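Local coordinates for protein FucU (Bifidobacterium longum subsp. infantis, PDB 3MVK) that probably interconverts sugar anomers and ring forms, acting as an L-fucose mutarotase and D-ribose pyranase, at residues G23-I28 against N136-K141. Residues are numbered along the deposited sequence; the frame is centred on the assembly and turned at random.
Sequences GDQLVI and NLILQK
Two central strands of the mixed sheet, 25-29 and 137-140, pair antiparallel, Q25 facing Q140 and V27 facing I138 as non-hydrogen-bonded pairs. Reciprocal backbone bonds join L26 to L139 and I28 to L137, the shortest being I28 N to L137 O at 2.7 Å. The pairing runs on beyond the strands, ahead of Q25 and after Q140, where K141 N donates to D24 O and G23 N reaches K141 O at 2.9 Å, almost straight (N-H...O 176°).

On one face the two glutamines are tied together: Q25 NE2 donates to Q140 OE1 over 2.8 Å, in the carbonyl plane, with the amides only 20° from coplanar. D66 takes Q140 NE2, which makes OE1 the acceptor and so sets Q25's nitrogen toward it; Q25 OE1 accepts from Q118 NE2. With chi1 at -49°, I138 swings CG1 to V27 CG2 at 4.2 Å and leaves CG2 3.5 Å from Q25 OE1. A leucine in place of Q25 would probably leave Q140 OE1 and Q118 NE2 without this partner and let the Q140 amide turn more readily.

The other face is apolar. L26 runs alongside L139, its CD1 4.1 Å from L139 CB, and I28 CD1 comes to 4.2 Å from L139 CD1. Helix 52-60 covers this leucine face through L56, and helix 112-119 the glutamine face, against V27 and I138, giving the helix-flanked central sheet of an RbsD/FucU alpha/beta fold.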
ATOM      1  N   GLY G  23     -22.248  20.587  -5.803  1.00 15.69           N
ATOM      2  CA  GLY G  23     -22.388  20.424  -4.370  1.00 15.42           C
ATOM      3  C   GLY G  23     -21.126  20.092  -3.597  1.00 15.19           C
ATOM      4  O   GLY G  23     -21.080  20.261  -2.367  1.00 15.58           O
ATOM      5  N   ASP G  24     -20.098  19.597  -4.285  1.00 16.04           N
ATOM      6  CA  ASP G  24     -18.817  19.333  -3.614  1.00 14.90           C
ATOM      7  C   ASP G  24     -18.231  20.624  -3.071  1.00 14.88           C
ATOM      8  O   ASP G  24     -18.429  21.696  -3.655  1.00 14.26           O
ATOM      9  CB  ASP G  24     -17.787  18.709  -4.576  1.00 15.18           C
ATOM     10  CG  ASP G  24     -17.966  17.210  -4.740  1.00 15.86           C
ATOM     11  OD1 ASP G  24     -18.441  16.536  -3.801  1.00 16.27           O
ATOM     12  OD2 ASP G  24     -17.588  16.713  -5.820  1.00 15.69           O
ATOM     13  N   GLN G  25     -17.522  20.503  -1.949  1.00 14.63           N
ATOM     14  CA  GLN G  25     -16.891  21.662  -1.293  1.00 15.06           C
ATOM     15  C   GLN G  25     -15.376  21.518  -1.199  1.00 15.19           C
ATOM     16  O   GLN G  25     -14.835  20.416  -1.053  1.00 15.03           O
ATOM     17  CB  GLN G  25     -17.453  21.858   0.111  1.00 15.17           C
ATOM     18  CG  GLN G  25     -18.912  22.269   0.084  1.00 16.26           C
ATOM     19  CD  GLN G  25     -19.506  22.421   1.466  1.00 19.23           C
ATOM     20  OE1 GLN G  25     -18.856  22.140   2.468  1.00 20.51           O
ATOM     21  NE2 GLN G  25     -20.770  22.844   1.523  1.00 20.86           N
ATOM     22  N   LEU G  26     -14.685  22.650  -1.286  1.00 15.08           N
ATOM     23  CA  LEU G  26     -13.289  22.673  -0.929  1.00 14.89           C
ATOM     24  C   LEU G  26     -13.072  23.793   0.086  1.00 15.03           C
ATOM     25  O   LEU G  26     -13.883  24.724   0.193  1.00 15.57           O
ATOM     26  CB  LEU G  26     -12.397  22.854  -2.168  1.00 16.20           C
ATOM     27  CG  LEU G  26     -12.524  24.155  -2.971  1.00 17.92           C
ATOM     28  CD1 LEU G  26     -11.885  25.353  -2.251  1.00 20.14           C
ATOM     29  CD2 LEU G  26     -11.900  23.995  -4.346  1.00 19.98           C
ATOM     30  N   VAL G  27     -11.979  23.705   0.822  1.00 14.39           N
ATOM     31  CA  VAL G  27     -11.666  24.711   1.816  1.00 14.35           C
ATOM     32  C   VAL G  27     -10.359  25.392   1.428  1.00 13.98           C
ATOM     33  O   VAL G  27      -9.352  24.719   1.189  1.00 13.98           O
ATOM     34  CB  VAL G  27     -11.453  24.076   3.201  1.00 13.72           C
ATOM     35  CG1 VAL G  27     -11.093  25.146   4.246  1.00 14.33           C
ATOM     36  CG2 VAL G  27     -12.693  23.307   3.666  1.00 15.70           C
ATOM     37  N   ILE G  28     -10.375  26.720   1.353  1.00 13.70           N
ATOM     38  CA  ILE G  28      -9.115  27.474   1.310  1.00 13.82           C
ATOM     39  C   ILE G  28      -8.774  27.751   2.761  1.00 14.37           C
ATOM     40  O   ILE G  28      -9.481  28.521   3.429  1.00 15.01           O
ATOM     41  CB  ILE G  28      -9.259  28.802   0.513  1.00 12.83           C
ATOM     42  CG1 ILE G  28      -9.761  28.507  -0.905  1.00 13.69           C
ATOM     43  CG2 ILE G  28      -7.911  29.570   0.514  1.00 15.40           C
ATOM     44  CD1 ILE G  28     -10.068  29.730  -1.720  1.00 15.74           C
ATOM     45  N   ASN G 136     -10.088  31.660   6.336  1.00 14.10           N
ATOM     46  CA  ASN G 136     -10.596  30.385   5.792  1.00 14.25           C
ATOM     47  C   ASN G 136     -11.807  30.611   4.942  1.00 14.62           C
ATOM     48  O   ASN G 136     -12.624  31.472   5.265  1.00 14.82           O
ATOM     49  CB  ASN G 136     -10.970  29.447   6.929  1.00 14.26           C
ATOM     50  CG  ASN G 136      -9.863  29.320   7.927  1.00 14.80           C
ATOM     51  OD1 ASN G 136     -10.013  29.668   9.111  1.00 18.28           O
ATOM     52  ND2 ASN G 136      -8.755  28.840   7.475  1.00 11.55           N
ATOM     53  N   LEU G 137     -11.942  29.859   3.860  1.00 13.90           N
ATOM     54  CA  LEU G 137     -13.115  30.016   3.013  1.00 14.22           C
ATOM     55  C   LEU G 137     -13.514  28.683   2.426  1.00 15.08           C
ATOM     56  O   LEU G 137     -12.703  28.037   1.754  1.00 17.49           O
ATOM     57  CB  LEU G 137     -12.839  31.048   1.908  1.00 13.97           C
ATOM     58  CG  LEU G 137     -14.010  31.556   1.058  1.00 16.00           C
ATOM     59  CD1 LEU G 137     -14.964  32.438   1.863  1.00 15.39           C
ATOM     60  CD2 LEU G 137     -13.485  32.316  -0.159  1.00 17.27           C
ATOM     61  N   ILE G 138     -14.749  28.268   2.714  1.00 14.77           N
ATOM     62  CA  ILE G 138     -15.341  27.069   2.069  1.00 15.34           C
ATOM     63  C   ILE G 138     -16.054  27.491   0.797  1.00 15.18           C
ATOM     64  O   ILE G 138     -16.819  28.457   0.822  1.00 15.74           O
ATOM     65  CB  ILE G 138     -16.336  26.332   2.989  1.00 14.86           C
ATOM     66  CG1 ILE G 138     -15.715  26.099   4.385  1.00 16.70           C
ATOM     67  CG2 ILE G 138     -16.777  24.986   2.339  1.00 16.57           C
ATOM     68  CD1 ILE G 138     -16.629  25.339   5.408  1.00 17.73           C
ATOM     69  N   LEU G 139     -15.806  26.781  -0.310  1.00 14.04           N
ATOM     70  CA  LEU G 139     -16.454  27.072  -1.595  1.00 14.52           C
ATOM     71  C   LEU G 139     -17.232  25.846  -2.037  1.00 14.45           C
ATOM     72  O   LEU G 139     -16.705  24.732  -1.938  1.00 15.41           O
ATOM     73  CB  LEU G 139     -15.419  27.372  -2.666  1.00 15.00           C
ATOM     74  CG  LEU G 139     -14.543  28.613  -2.466  1.00 15.02           C
ATOM     75  CD1 LEU G 139     -13.650  28.757  -3.680  1.00 18.44           C
ATOM     76  CD2 LEU G 139     -15.441  29.846  -2.316  1.00 17.86           C
ATOM     77  N   GLN G 140     -18.472  26.040  -2.486  1.00 15.23           N
ATOM     78  CA  GLN G 140     -19.298  24.933  -2.982  1.00 15.20           C
ATOM     79  C   GLN G 140     -19.463  25.036  -4.493  1.00 15.21           C
ATOM     80  O   GLN G 140     -19.844  26.088  -5.021  1.00 15.26           O
ATOM     81  CB  GLN G 140     -20.684  24.952  -2.332  1.00 15.78           C
ATOM     82  CG  GLN G 140     -21.528  23.738  -2.710  1.00 14.52           C
ATOM     83  CD  GLN G 140     -22.727  23.599  -1.807  1.00 17.16           C
ATOM     84  OE1 GLN G 140     -22.583  23.423  -0.591  1.00 18.74           O
ATOM     85  NE2 GLN G 140     -23.924  23.668  -2.389  1.00 18.77           N
ATOM     86  N   LYS G 141     -19.220  23.928  -5.191  1.00 14.72           N
ATOM     87  CA  LYS G 141     -19.195  23.961  -6.646  1.00 15.42           C
ATOM     88  C   LYS G 141     -20.587  23.924  -7.249  1.00 15.56           C
ATOM     89  O   LYS G 141     -21.458  23.188  -6.792  1.00 15.95           O
ATOM     90  CB  LYS G 141     -18.362  22.807  -7.205  1.00 14.71           C
ATOM     91  CG  LYS G 141     -18.098  22.937  -8.720  1.00 15.65           C
ATOM     92  CD  LYS G 141     -17.125  21.837  -9.173  1.00 16.06           C
ATOM     93  CE  LYS G 141     -16.788  21.984 -10.637  1.00 17.23           C
ATOM     94  NZ  LYS G 141     -15.860  20.936 -11.179  1.00 18.23           N
TER